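Local structure of tyrosinase (Aspergillus oryzae, 6JU4) at residues B[167-172]-B[260-265]; B[176-181]-B[192-197]; B[285-290]-B[329-334]; B[471-476]-B[583-588]. The protein probably catalyses the copper-dependent oxidation of L-tyrosine and L-dopa to L-dopaquinone by molecular oxygen, a step in melanin formation, and is seen here as the pro-enzyme. All coordinates share one frame; numbering follows the deposited sequence.

Contact 1: B[167-172]-B[260-265]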
loop_
_atom_site.group_PDB
_atom_site.type_symbol
_atom_site.label_atom_id
_atom_site.label_comp_id
_atom_site.label_asym_id
_atom_site.label_seq_id
_atom_site.Cartn_x
_atom_site.Cartn_y
_atom_site.Cartn_z
ATOM N N GLU B 167 -4.733 12.981 13.799
ATOM C CA GLU B 167 -5.015 12.927 12.366
ATOM C C GLU B 167 -6.255 12.066 12.148
ATOM O O GLU B 167 -6.602 11.245 13.001
ATOM C CB GLU B 167 -3.825 12.442 11.546
ATOM C CG GLU B 167 -3.550 10.963 11.585
ATOM C CD GLU B 167 -2.449 10.454 10.680
ATOM O OE1 GLU B 167 -2.202 9.226 10.678
ATOM O OE2 GLU B 167 -1.820 11.255 9.953
ATOM N N LEU B 168 -6.904 12.323 11.024
ATOM C CA LEU B 168 -8.036 11.509 10.577
ATOM C C LEU B 168 -7.516 10.198 10.011
ATOM O O LEU B 168 -6.417 10.195 9.450
ATOM C CB LEU B 168 -8.801 12.314 9.525
ATOM C CG LEU B 168 -9.280 13.692 9.979
ATOM C CD1 LEU B 168 -10.164 14.355 8.914
ATOM C CD2 LEU B 168 -10.042 13.568 11.289
ATOM N N ARG B 169 -8.235 9.087 10.153
ATOM C CA ARG B 169 -7.729 7.833 9.598
ATOM C C ARG B 169 -8.848 6.897 9.169
ATOM O O ARG B 169 -9.931 6.946 9.746
ATOM C CB ARG B 169 -6.914 7.064 10.653
ATOM C CG ARG B 169 -5.624 7.735 11.088
ATOM C CD ARG B 169 -4.863 6.825 12.040
ATOM N NE ARG B 169 -3.561 7.389 12.398
ATOM C CZ ARG B 169 -2.749 6.890 13.317
ATOM N NH1 ARG B 169 -3.119 5.821 14.017
ATOM N NH2 ARG B 169 -1.571 7.452 13.557
ATOM N N LEU B 170 -8.525 6.032 8.214
ATOM C CA LEU B 170 -9.382 4.869 7.956
ATOM C C LEU B 170 -9.487 4.011 9.209
ATOM O O LEU B 170 -8.568 4.009 10.041
ATOM C CB LEU B 170 -8.771 4.080 6.808
ATOM C CG LEU B 170 -9.080 4.501 5.372
ATOM C CD1 LEU B 170 -8.802 5.964 5.105
ATOM C CD2 LEU B 170 -8.235 3.608 4.457
ATOM N N PRO B 171 -10.572 3.256 9.370
ATOM C CA PRO B 171 -10.710 2.419 10.567
ATOM C C PRO B 171 -9.553 1.448 10.731
ATOM O O PRO B 171 -9.063 0.885 9.749
ATOM C CB PRO B 171 -11.980 1.608 10.303
ATOM C CG PRO B 171 -12.736 2.415 9.306
ATOM C CD PRO B 171 -11.740 3.157 8.464
ATOM N N ILE B 172 -9.184 1.187 11.984
ATOM C CA ILE B 172 -8.158 0.183 12.262
ATOM C C ILE B 172 -8.430 -1.109 11.511
ATOM O O ILE B 172 -7.586 -1.691 10.839
ATOM C CB ILE B 172 -8.099 -0.114 13.772
ATOM C CG1 ILE B 172 -7.716 1.138 14.577
ATOM C CG2 ILE B 172 -7.135 -1.257 14.062
ATOM C CD1 ILE B 172 -7.999 1.006 16.063
ATOM N N ARG B 260 -1.818 5.911 2.069
ATOM C CA ARG B 260 -2.094 6.953 1.071
ATOM C C ARG B 260 -3.500 7.531 1.213
ATOM O O ARG B 260 -3.718 8.760 1.118
ATOM C CB ARG B 260 -1.853 6.395 -0.331
ATOM C CG ARG B 260 -2.250 7.404 -1.407
ATOM C CD ARG B 260 -1.263 8.546 -1.439
ATOM N NE ARG B 260 -1.570 9.581 -2.415
ATOM C CZ ARG B 260 -2.332 10.635 -2.181
ATOM N NH1 ARG B 260 -2.899 10.782 -0.989
ATOM N NH2 ARG B 260 -2.530 11.544 -3.128
ATOM N N ALA B 261 -4.465 6.673 1.518
ATOM C CA ALA B 261 -5.828 7.139 1.766
ATOM C C ALA B 261 -5.862 8.029 2.991
ATOM O O ALA B 261 -6.510 9.069 2.973
ATOM C CB ALA B 261 -6.778 5.957 1.891
ATOM N N ASN B 262 -5.139 7.673 4.058
ATOM C CA ASN B 262 -5.088 8.510 5.254
ATOM C C ASN B 262 -4.497 9.873 4.901
ATOM O O ASN B 262 -4.995 10.912 5.379
ATOM C CB ASN B 262 -4.272 7.889 6.381
ATOM C CG ASN B 262 -5.000 6.780 7.115
ATOM O OD1 ASN B 262 -6.161 6.479 6.814
ATOM N ND2 ASN B 262 -4.319 6.132 8.054
ATOM N N LEU B 263 -3.475 9.895 4.059
ATOM C CA LEU B 263 -2.891 11.186 3.671
ATOM C C LEU B 263 -3.945 12.041 2.994
ATOM O O LEU B 263 -4.077 13.229 3.303
ATOM C CB LEU B 263 -1.691 10.948 2.744
ATOM C CG LEU B 263 -1.038 12.206 2.148
ATOM C CD1 LEU B 263 -0.523 13.109 3.261
ATOM C CD2 LEU B 263 0.080 11.830 1.187
ATOM N N ALA B 264 -4.679 11.446 2.046
ATOM C CA ALA B 264 -5.707 12.219 1.340
ATOM C C ALA B 264 -6.773 12.715 2.303
ATOM O O ALA B 264 -7.225 13.852 2.168
ATOM C CB ALA B 264 -6.301 11.386 0.211
ATOM N N LEU B 265 -7.159 11.849 3.241
ATOM C CA LEU B 265 -8.198 12.208 4.221
ATOM C C LEU B 265 -7.812 13.413 5.063
ATOM O O LEU B 265 -8.713 14.113 5.542
ATOM C CB LEU B 265 -8.495 11.002 5.109
ATOM C CG LEU B 265 -9.861 10.891 5.754
ATOM C CD1 LEU B 265 -10.905 10.556 4.680
ATOM C CD2 LEU B 265 -9.829 9.883 6.892
HETATM O O HOH W 1 -1.652 7.561 8.530
HETATM O O HOH W 2 -5.641 3.984 9.698
#

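Contact 2: B[176-181]-B[192-197]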
loop_
_atom_site.group_PDB
_atom_site.type_symbol
_atom_site.label_atom_id
_atom_site.label_comp_id
_atom_site.label_asym_id
_atom_site.label_seq_id
_atom_site.Cartn_x
_atom_site.Cartn_y
_atom_site.Cartn_z
ATOM N N MET B 176 -6.358 -3.986 8.380
ATOM C CA MET B 176 -5.811 -5.286 8.803
ATOM C C MET B 176 -6.158 -6.379 7.804
ATOM O O MET B 176 -7.352 -6.682 7.627
ATOM C CB MET B 176 -6.431 -5.662 10.158
ATOM C CG MET B 176 -5.989 -4.750 11.292
ATOM S SD MET B 176 -6.979 -4.942 12.786
ATOM C CE MET B 176 -6.946 -6.725 12.967
ATOM N N PRO B 177 -5.194 -6.979 7.118
ATOM C CA PRO B 177 -5.504 -8.080 6.205
ATOM C C PRO B 177 -6.180 -9.277 6.857
ATOM O O PRO B 177 -6.979 -9.943 6.180
ATOM C CB PRO B 177 -4.120 -8.497 5.691
ATOM C CG PRO B 177 -3.318 -7.223 5.753
ATOM C CD PRO B 177 -3.784 -6.563 7.039
ATOM N N MET B 178 -5.850 -9.541 8.115
ATOM C CA MET B 178 -6.399 -10.693 8.843
ATOM C C MET B 178 -7.013 -10.239 10.166
ATOM O O MET B 178 -6.672 -9.168 10.660
ATOM C CB MET B 178 -5.322 -11.736 9.148
ATOM C CG MET B 178 -4.480 -12.148 7.957
ATOM S SD MET B 178 -5.395 -13.161 6.767
ATOM C CE MET B 178 -5.402 -14.718 7.679
ATOM N N VAL B 179 -7.871 -11.084 10.717
ATOM C CA VAL B 179 -8.487 -10.790 12.014
ATOM C C VAL B 179 -8.695 -12.085 12.781
ATOM O O VAL B 179 -9.045 -13.116 12.205
ATOM C CB VAL B 179 -9.804 -10.014 11.830
ATOM C CG1 VAL B 179 -10.755 -10.775 10.924
ATOM C CG2 VAL B 179 -10.424 -9.683 13.174
ATOM N N LYS B 180 -8.437 -12.030 14.077
ATOM C CA LYS B 180 -8.594 -13.164 14.977
ATOM C C LYS B 180 -10.045 -13.281 15.425
ATOM O O LYS B 180 -10.624 -12.292 15.873
ATOM C CB LYS B 180 -7.726 -12.974 16.218
ATOM C CG LYS B 180 -6.264 -13.339 16.060
ATOM C CD LYS B 180 -5.531 -13.053 17.368
ATOM C CE LYS B 180 -5.628 -14.213 18.344
ATOM N NZ LYS B 180 -4.721 -14.064 19.517
ATOM N N VAL B 181 -10.584 -14.490 15.288
ATOM C CA VAL B 181 -11.966 -14.722 15.674
ATOM C C VAL B 181 -12.029 -15.905 16.630
ATOM O O VAL B 181 -11.149 -16.766 16.635
ATOM C CB VAL B 181 -12.905 -15.009 14.485
ATOM C CG1 VAL B 181 -13.040 -13.793 13.576
ATOM C CG2 VAL B 181 -12.456 -16.210 13.660
ATOM N N SER B 192 -6.900 -16.928 13.076
ATOM C CA SER B 192 -6.706 -15.786 12.181
ATOM C C SER B 192 -7.290 -16.089 10.803
ATOM O O SER B 192 -6.881 -17.074 10.185
ATOM C CB SER B 192 -5.217 -15.462 12.055
ATOM O OG SER B 192 -5.037 -14.340 11.207
ATOM N N LYS B 193 -8.216 -15.256 10.368
ATOM C CA LYS B 193 -8.877 -15.440 9.082
ATOM C C LYS B 193 -8.806 -14.170 8.240
ATOM O O LYS B 193 -8.635 -13.076 8.772
ATOM C CB LYS B 193 -10.350 -15.819 9.286
ATOM C CG LYS B 193 -10.514 -17.153 10.004
ATOM C CD LYS B 193 -11.969 -17.594 9.983
ATOM C CE LYS B 193 -12.132 -19.019 10.467
ATOM N NZ LYS B 193 -13.577 -19.323 10.671
ATOM N N PRO B 194 -8.929 -14.302 6.930
ATOM C CA PRO B 194 -8.959 -13.120 6.057
ATOM C C PRO B 194 -10.077 -12.188 6.517
ATOM O O PRO B 194 -11.201 -12.606 6.821
ATOM C CB PRO B 194 -9.238 -13.681 4.667
ATOM C CG PRO B 194 -8.713 -15.095 4.759
ATOM C CD PRO B 194 -9.053 -15.557 6.157
ATOM N N ASN B 195 -9.749 -10.904 6.563
ATOM C CA ASN B 195 -10.672 -9.904 7.117
ATOM C C ASN B 195 -11.598 -9.425 6.016
ATOM O O ASN B 195 -11.145 -8.822 5.035
ATOM C CB ASN B 195 -9.843 -8.754 7.701
ATOM C CG ASN B 195 -10.696 -7.627 8.248
ATOM O OD1 ASN B 195 -11.940 -7.719 8.309
ATOM N ND2 ASN B 195 -10.058 -6.528 8.616
ATOM N N PRO B 196 -12.895 -9.661 6.124
ATOM C CA PRO B 196 -13.817 -9.285 5.048
ATOM C C PRO B 196 -14.032 -7.774 4.964
ATOM O O PRO B 196 -14.646 -7.317 3.996
ATOM C CB PRO B 196 -15.102 -10.030 5.429
ATOM C CG PRO B 196 -15.050 -10.076 6.920
ATOM C CD PRO B 196 -13.592 -10.316 7.253
ATOM N N LEU B 197 -13.505 -7.017 5.937
ATOM C CA LEU B 197 -13.557 -5.557 5.834
ATOM C C LEU B 197 -12.376 -4.970 5.075
ATOM O O LEU B 197 -12.417 -3.778 4.758
ATOM C CB LEU B 197 -13.657 -4.928 7.225
ATOM C CG LEU B 197 -14.967 -5.231 7.969
ATOM C CD1 LEU B 197 -14.859 -4.775 9.412
ATOM C CD2 LEU B 197 -16.163 -4.607 7.257
#

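Contact 3: B[285-290]-B[329-334]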
loop_
_atom_site.group_PDB
_atom_site.type_symbol
_atom_site.label_atom_id
_atom_site.label_comp_id
_atom_site.label_asym_id
_atom_site.label_seq_id
_atom_site.Cartn_x
_atom_site.Cartn_y
_atom_site.Cartn_z
ATOM N N ASP B 285 -13.063 20.413 9.524
ATOM C CA ASP B 285 -13.644 21.757 9.445
ATOM C C ASP B 285 -14.957 21.724 8.670
ATOM O O ASP B 285 -15.955 22.266 9.176
ATOM C CB ASP B 285 -12.610 22.693 8.831
ATOM C CG ASP B 285 -12.886 24.170 8.835
ATOM O OD1 ASP B 285 -14.070 24.581 8.914
ATOM O OD2 ASP B 285 -11.899 24.955 8.752
ATOM N N MET B 286 -14.987 21.104 7.494
ATOM C CA MET B 286 -16.217 20.956 6.723
ATOM C C MET B 286 -17.337 20.276 7.517
ATOM O O MET B 286 -18.495 20.716 7.466
ATOM C CB MET B 286 -15.999 20.109 5.451
ATOM C CG MET B 286 -15.223 20.873 4.379
ATOM S SD MET B 286 -14.804 19.857 2.939
ATOM C CE MET B 286 -16.247 20.137 1.915
ATOM N N THR B 287 -16.988 19.197 8.225
ATOM C CA THR B 287 -18.019 18.445 8.947
ATOM C C THR B 287 -18.562 19.275 10.101
ATOM O O THR B 287 -19.780 19.295 10.343
ATOM C CB THR B 287 -17.482 17.079 9.428
ATOM O OG1 THR B 287 -17.090 16.290 8.291
ATOM C CG2 THR B 287 -18.534 16.266 10.166
ATOM N N PHE B 288 -17.670 19.967 10.819
ATOM C CA PHE B 288 -18.100 20.853 11.908
ATOM C C PHE B 288 -18.990 21.962 11.382
ATOM O O PHE B 288 -20.055 22.282 11.946
ATOM C CB PHE B 288 -16.857 21.365 12.639
ATOM C CG PHE B 288 -17.105 22.317 13.775
ATOM C CD1 PHE B 288 -18.026 22.027 14.765
ATOM C CD2 PHE B 288 -16.413 23.517 13.867
ATOM C CE1 PHE B 288 -18.245 22.921 15.797
ATOM C CE2 PHE B 288 -16.645 24.422 14.888
ATOM C CZ PHE B 288 -17.586 24.135 15.859
ATOM N N ARG B 289 -18.643 22.546 10.248
ATOM C CA ARG B 289 -19.525 23.547 9.642
ATOM C C ARG B 289 -20.892 22.972 9.282
ATOM O O ARG B 289 -21.946 23.585 9.529
ATOM C CB ARG B 289 -18.869 24.113 8.369
ATOM C CG ARG B 289 -17.708 25.054 8.679
ATOM C CD ARG B 289 -16.896 25.365 7.434
ATOM N NE ARG B 289 -15.822 26.326 7.667
ATOM C CZ ARG B 289 -15.881 27.648 7.592
ATOM N NH1 ARG B 289 -17.017 28.249 7.264
ATOM N NH2 ARG B 289 -14.794 28.387 7.836
ATOM N N LEU B 290 -20.923 21.800 8.669
ATOM C CA LEU B 290 -22.170 21.151 8.249
ATOM C C LEU B 290 -23.122 20.988 9.427
ATOM O O LEU B 290 -24.327 21.235 9.359
ATOM C CB LEU B 290 -21.872 19.770 7.627
ATOM C CG LEU B 290 -23.107 19.002 7.132
ATOM C CD1 LEU B 290 -23.534 19.502 5.754
ATOM C CD2 LEU B 290 -22.874 17.500 7.081
ATOM N N GLU B 329 -23.817 15.801 0.806
ATOM C CA GLU B 329 -23.391 14.995 -0.340
ATOM C C GLU B 329 -22.017 15.410 -0.843
ATOM O O GLU B 329 -21.189 14.556 -1.219
ATOM C CB GLU B 329 -24.459 15.071 -1.436
ATOM C CG GLU B 329 -24.195 14.094 -2.578
ATOM C CD GLU B 329 -25.301 14.018 -3.617
ATOM O OE1 GLU B 329 -26.195 14.898 -3.592
ATOM O OE2 GLU B 329 -25.246 13.092 -4.462
ATOM N N ALA B 330 -21.706 16.705 -0.820
ATOM C CA ALA B 330 -20.387 17.171 -1.269
ATOM C C ALA B 330 -19.277 16.654 -0.367
ATOM O O ALA B 330 -18.212 16.220 -0.818
ATOM C CB ALA B 330 -20.338 18.702 -1.297
ATOM N N ILE B 331 -19.504 16.668 0.945
ATOM C CA ILE B 331 -18.462 16.128 1.842
ATOM C C ILE B 331 -18.273 14.640 1.582
ATOM O O ILE B 331 -17.152 14.136 1.469
ATOM C CB ILE B 331 -18.878 16.412 3.302
ATOM C CG1 ILE B 331 -18.826 17.906 3.659
ATOM C CG2 ILE B 331 -18.059 15.575 4.278
ATOM C CD1 ILE B 331 -19.532 18.293 4.926
ATOM N N HIS B 332 -19.392 13.927 1.446
ATOM C CA HIS B 332 -19.397 12.496 1.117
ATOM C C HIS B 332 -18.643 12.229 -0.179
ATOM O O HIS B 332 -17.922 11.219 -0.279
ATOM C CB HIS B 332 -20.856 12.039 1.031
ATOM C CG HIS B 332 -21.208 11.040 -0.006
ATOM N ND1 HIS B 332 -21.428 11.320 -1.333
ATOM C CD2 HIS B 332 -21.380 9.688 0.091
ATOM C CE1 HIS B 332 -21.719 10.214 -2.004
ATOM N NE2 HIS B 332 -21.702 9.195 -1.154
ATOM N N ASN B 333 -18.781 13.083 -1.191
ATOM C CA ASN B 333 -18.108 12.897 -2.479
ATOM C C ASN B 333 -16.593 13.014 -2.331
ATOM O O ASN B 333 -15.824 12.228 -2.894
ATOM C CB ASN B 333 -18.588 13.974 -3.453
ATOM C CG ASN B 333 -20.008 13.795 -3.946
ATOM O OD1 ASN B 333 -20.638 12.768 -3.671
ATOM N ND2 ASN B 333 -20.513 14.790 -4.699
ATOM N N ASN B 334 -16.154 13.994 -1.525
ATOM C CA ASN B 334 -14.715 14.128 -1.282
ATOM C C ASN B 334 -14.176 12.901 -0.545
ATOM O O ASN B 334 -13.090 12.420 -0.890
ATOM C CB ASN B 334 -14.377 15.402 -0.502
ATOM C CG ASN B 334 -14.386 16.648 -1.381
ATOM O OD1 ASN B 334 -14.837 16.637 -2.529
ATOM N ND2 ASN B 334 -13.883 17.734 -0.826
#

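Contact 4: B[471-476]-B[583-588]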
loop_
_atom_site.group_PDB
_atom_site.type_symbol
_atom_site.label_atom_id
_atom_site.label_comp_id
_atom_site.label_asym_id
_atom_site.label_seq_id
_atom_site.Cartn_x
_atom_site.Cartn_y
_atom_site.Cartn_z
ATOM N N ASP B 471 -14.682 35.375 8.665
ATOM C CA ASP B 471 -14.664 34.062 8.021
ATOM C C ASP B 471 -14.575 34.247 6.515
ATOM O O ASP B 471 -15.074 35.237 5.980
ATOM C CB ASP B 471 -15.919 33.260 8.408
ATOM C CG ASP B 471 -15.767 31.803 7.992
ATOM O OD1 ASP B 471 -14.688 31.222 8.239
ATOM O OD2 ASP B 471 -16.694 31.204 7.405
ATOM N N TYR B 472 -13.935 33.299 5.837
ATOM C CA TYR B 472 -13.938 33.231 4.383
ATOM C C TYR B 472 -14.340 31.808 3.957
ATOM O O TYR B 472 -13.889 30.842 4.546
ATOM C CB TYR B 472 -12.576 33.555 3.772
ATOM C CG TYR B 472 -12.076 34.952 3.995
ATOM C CD1 TYR B 472 -11.532 35.312 5.225
ATOM C CD2 TYR B 472 -12.167 35.921 2.992
ATOM C CE1 TYR B 472 -11.071 36.590 5.443
ATOM C CE2 TYR B 472 -11.704 37.212 3.213
ATOM C CZ TYR B 472 -11.161 37.534 4.442
ATOM O OH TYR B 472 -10.698 38.806 4.724
ATOM N N ILE B 473 -15.161 31.751 2.906
ATOM C CA ILE B 473 -15.561 30.503 2.281
ATOM C C ILE B 473 -15.391 30.618 0.777
ATOM O O ILE B 473 -15.466 31.727 0.223
ATOM C CB ILE B 473 -17.012 30.124 2.625
ATOM C CG1 ILE B 473 -18.011 31.211 2.247
ATOM C CG2 ILE B 473 -17.122 29.719 4.095
ATOM C CD1 ILE B 473 -19.443 30.850 2.564
ATOM N N LEU B 474 -15.146 29.473 0.139
ATOM C CA LEU B 474 -15.179 29.373 -1.311
ATOM C C LEU B 474 -16.473 28.678 -1.739
ATOM O O LEU B 474 -16.833 27.611 -1.220
ATOM C CB LEU B 474 -13.984 28.557 -1.818
ATOM C CG LEU B 474 -12.638 29.282 -1.687
ATOM C CD1 LEU B 474 -11.489 28.288 -1.550
ATOM C CD2 LEU B 474 -12.436 30.189 -2.889
ATOM N N SER B 475 -17.179 29.267 -2.686
ATOM C CA SER B 475 -18.311 28.614 -3.336
ATOM C C SER B 475 -17.865 27.984 -4.653
ATOM O O SER B 475 -17.037 28.560 -5.387
ATOM C CB SER B 475 -19.424 29.647 -3.545
ATOM O OG SER B 475 -18.942 30.700 -4.375
ATOM N N ILE B 476 -18.377 26.797 -4.924
ATOM C CA ILE B 476 -18.034 26.054 -6.136
ATOM C C ILE B 476 -19.310 25.505 -6.787
ATOM O O ILE B 476 -20.050 24.777 -6.132
ATOM C CB ILE B 476 -17.071 24.881 -5.847
ATOM C CG1 ILE B 476 -15.773 25.307 -5.155
ATOM C CG2 ILE B 476 -16.734 24.137 -7.131
ATOM C CD1 ILE B 476 -15.811 25.256 -3.644
ATOM N N ALA B 583 -16.015 31.360 -6.323
ATOM C CA ALA B 583 -15.965 32.692 -5.742
ATOM C C ALA B 583 -15.535 32.625 -4.280
ATOM O O ALA B 583 -15.721 31.608 -3.611
ATOM C CB ALA B 583 -17.301 33.402 -5.885
ATOM N N LEU B 584 -14.910 33.707 -3.841
ATOM C CA LEU B 584 -14.493 33.839 -2.440
ATOM C C LEU B 584 -15.434 34.794 -1.714
ATOM O O LEU B 584 -15.710 35.865 -2.280
ATOM C CB LEU B 584 -13.060 34.356 -2.375
ATOM C CG LEU B 584 -12.413 34.466 -0.986
ATOM C CD1 LEU B 584 -12.297 33.119 -0.295
ATOM C CD2 LEU B 584 -11.050 35.145 -1.111
ATOM N N HIS B 585 -15.925 34.418 -0.541
ATOM C CA HIS B 585 -16.864 35.213 0.235
ATOM C C HIS B 585 -16.338 35.452 1.655
ATOM O O HIS B 585 -15.640 34.600 2.216
ATOM C CB HIS B 585 -18.251 34.559 0.311
ATOM C CG HIS B 585 -18.745 34.112 -1.024
ATOM N ND1 HIS B 585 -19.655 34.793 -1.793
ATOM C CD2 HIS B 585 -18.421 32.992 -1.722
ATOM C CE1 HIS B 585 -19.875 34.120 -2.915
ATOM N NE2 HIS B 585 -19.129 33.019 -2.898
ATOM N N LYS B 586 -16.691 36.630 2.189
ATOM C CA LYS B 586 -16.240 37.060 3.497
ATOM C C LYS B 586 -17.399 37.503 4.371
ATOM O O LYS B 586 -18.334 38.159 3.917
ATOM C CB LYS B 586 -15.242 38.212 3.346
ATOM C CG LYS B 586 -14.826 38.860 4.652
ATOM C CD LYS B 586 -13.833 39.994 4.437
ATOM C CE LYS B 586 -13.503 40.675 5.758
ATOM N NZ LYS B 586 -12.535 41.790 5.613
ATOM N N THR B 587 -17.299 37.214 5.663
ATOM C CA THR B 587 -18.160 37.882 6.640
ATOM C C THR B 587 -17.341 38.378 7.818
ATOM O O THR B 587 -16.279 37.799 8.074
ATOM C CB THR B 587 -19.236 36.897 7.141
ATOM O OG1 THR B 587 -20.212 37.594 7.935
ATOM C CG2 THR B 587 -18.612 35.841 8.040
ATOM N N GLU B 588 -17.801 39.386 8.553
ATOM C CA GLU B 588 -17.183 39.719 9.838
ATOM C C GLU B 588 -17.627 38.690 10.869
ATOM O O GLU B 588 -18.740 38.151 10.774
ATOM C CB GLU B 588 -17.551 41.132 10.308
#

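Contact 1: B[167-172]-B[260-265]
Arg169, in an extended loop, passes Asn262 of the helix with their CA atoms 5.1 Å apart, and one turn further along that helix Leu265 comes beside Leu168. The contact illustrates how one amide can fasten an irregular chain to a helix. Asn262 OD1 takes the N-H of Leu170 at 2.8 Å in an almost straight bond (176°), the donor standing 31° off the carbonyl plane. Its ND2 serves two waters: one returns to Leu170 O, the other, accepting from ND2 at 3.1 Å, reaches Glu167 OE1. Three bonds thus fix the rotation of the amide, gripping Leu170 N directly and Leu170 O through a water. With chi1 at -66° and an extended chain beyond, Arg169 carries its CG past Asn262 ND2 at 3.7 Å and brings its guanidinium nearly parallel to the amide. There NE forms a salt bridge with Glu167 OE1 at 2.9 Å, on the anti lone pair. Apolar groups close both ends. Leu170 rests both methyls on Ala261 CB, CD2 at 3.8 Å, while Leu265 CD2 lies 3.7 Å from Leu168 CB. Arg169 NH2 also bonds to Asn245 O of the second subunit. Leu168 and Leu265 both pack on Leu283 of helix 282-292, and Leu170 leans on Ile371 of helix 371-389.

Contact 2: B[176-181]-B[192-197]
Val179 and Lys193 exchange two backbone hydrogen bonds, N to O at 2.9 Å each way, near the open end of a beta hairpin made by strands 178-182 and 190-194. The pairing outlasts the regular strands: Asn195 N reaches Pro177 O at 3.0 Å, and the Asn195 side chain adds a further bond beyond the last pair. With chi1 at 177°, its amide swings to Met176, where ND2 donates to Met176 O at 2.9 Å in the carbonyl plane. The other polar atom of the amide, OD1, closes an Asx turn by accepting from Leu197 N, which approaches from above the carbonyl plane. One asparagine therefore ties the loop entering the hairpin to the loop leaving it. On one face the Val181 side chain crosses that of Lys193 at about a right angle, CG2 4.0 Å from Lys193 CD. Beyond it Lys193 NZ forms a salt bridge with Glu48 of helix 41-55, and Val179 and Val181 pack on Val47 of that helix. Ser192 OG, hydrogen-bonded to Gln235 of the second subunit, sits 3.3 Å from Met178 CB. Bends at chi2 and chi3 fold the Met178 chain back over Pro194, leaving SD 3.6 Å from Pro194 CA and the methyl CE 4.0 Å from Pro194 CD.

Contact 3: B[285-290]-B[329-334]
Ile331 points toward the facing helix and lies among Met286, Thr287 and Leu290, its two branches sharing out the three neighbours. The methyl CD1 lies 3.7 Å from Met286 O and 3.9 Å from Leu290 CB. CG1 runs beside Met286, the two side chains sliding past each other in opposite directions; a bend at the end of the methionine (chi3 90°) turns CE back to 3.8 Å from Ile331 CG1. The Ile331 and Thr287 side chains cross at about a right angle, with CG2 4.2 Å from Thr287 OG1, a looser touch in which the hydroxyl keeps its hydrogen bond to Leu283 O. Met286 CE also approaches Asn334, whose OD1 is held by Phe515 N. One isoleucine thus bridges two antiparallel helices whose axes come within 10.7 Å at an angle of 161°, with no hydrogen bond between the segments. The polar groups are turned to other partners. Arg289 NE bonds to Asp285 OD1 at 2.8 Å along one side of helix 285-290, on the syn side, 29° out of the carboxylate plane. On the far side of the other helix, His332 ND1 donates to Glu329 O at 3.2 Å, in the ring plane and on a carbonyl lone pair, steadying the imidazole with NE2 directed to copper. His332 binds this ion together with His336, one turn further along the same helix, and His376 of helix 371-389. Three histidines at each of two coppers, most of them carried by a bundle of helices, characterise the type 3 dinuclear centre of tyrosinases.

Contact 4: B[471-476]-B[583-588]
A pair of antiparallel strands, central in a mixed sheet built mainly from the C-terminal part of the chain, sets Ile473 opposite His585, flanked by the hydrogen-bonded pairs Asp471 with Thr587 and Ser475 with Ala583. Each of the three pairs exchanges two backbone bonds, the shortest from His585 N to Ile473 O at 2.8 Å. On the face that carries His585, its ring reaches diagonally across to Ser475, and OG meets NE2 at 2.8 Å, at the ring edge, in its plane. Ser475 OG sits between its backbone N and carbonyl carbon (chi1 60°), which turns it toward the ring. Next to that ring, His585 CB rests 3.9 Å from Ile473 CG1, and Thr587 CG2 touches Asp471 CB at 3.7 Å. The Asp471 carboxylate is bound further out by Tyr603 and Arg289. Within the sheet, strand 538-544 flanks 470-478 and strand 604-611 flanks 580-588, making this pair interior. Across the opposite face, Tyr472 and Lys586, a non-hydrogen-bonded pair, lie side by side, pointing the same way. The fully extended lysine runs along one face of the tyrosine ring in a CH-pi contact, CG 4.2 Å from the ring centroid, and its CD comes 3.4 Å from Tyr472 OH, itself bonded to Lys553 and Glu470. Leu584 fills the next place, its CD1 4.1 Å from Tyr472 CB and 3.9 Å from Leu474 CD2, packed on Val549 of helix 546-555.

How the contacts relate
Contacts 1, 2 and 3 belong to the central tyrosinase domain, whereas contact 4 lies in the C-terminal sheet. Contact 3 connects the set: it contains a copper ligand, His332, and it touches contact 4 through a salt bridge, Arg289 NH2 to Asp471 OD1 at 2.9 Å, although their centres are 16 Å apart. Contact 1 stands beside the same helix 282-292, with nearest atoms about 6 Å from contact 3, and its Leu265 side chain is about 13 Å from a copper ion. Contact 2 falls between the two segments of contact 1 in the sequence, 176-181 coming shortly after 167-172; their centres are 19 Å apart, and both meet the second subunit. Contacts 2 and 4, centres 45 Å apart, lie on opposite sides of the chain's centre.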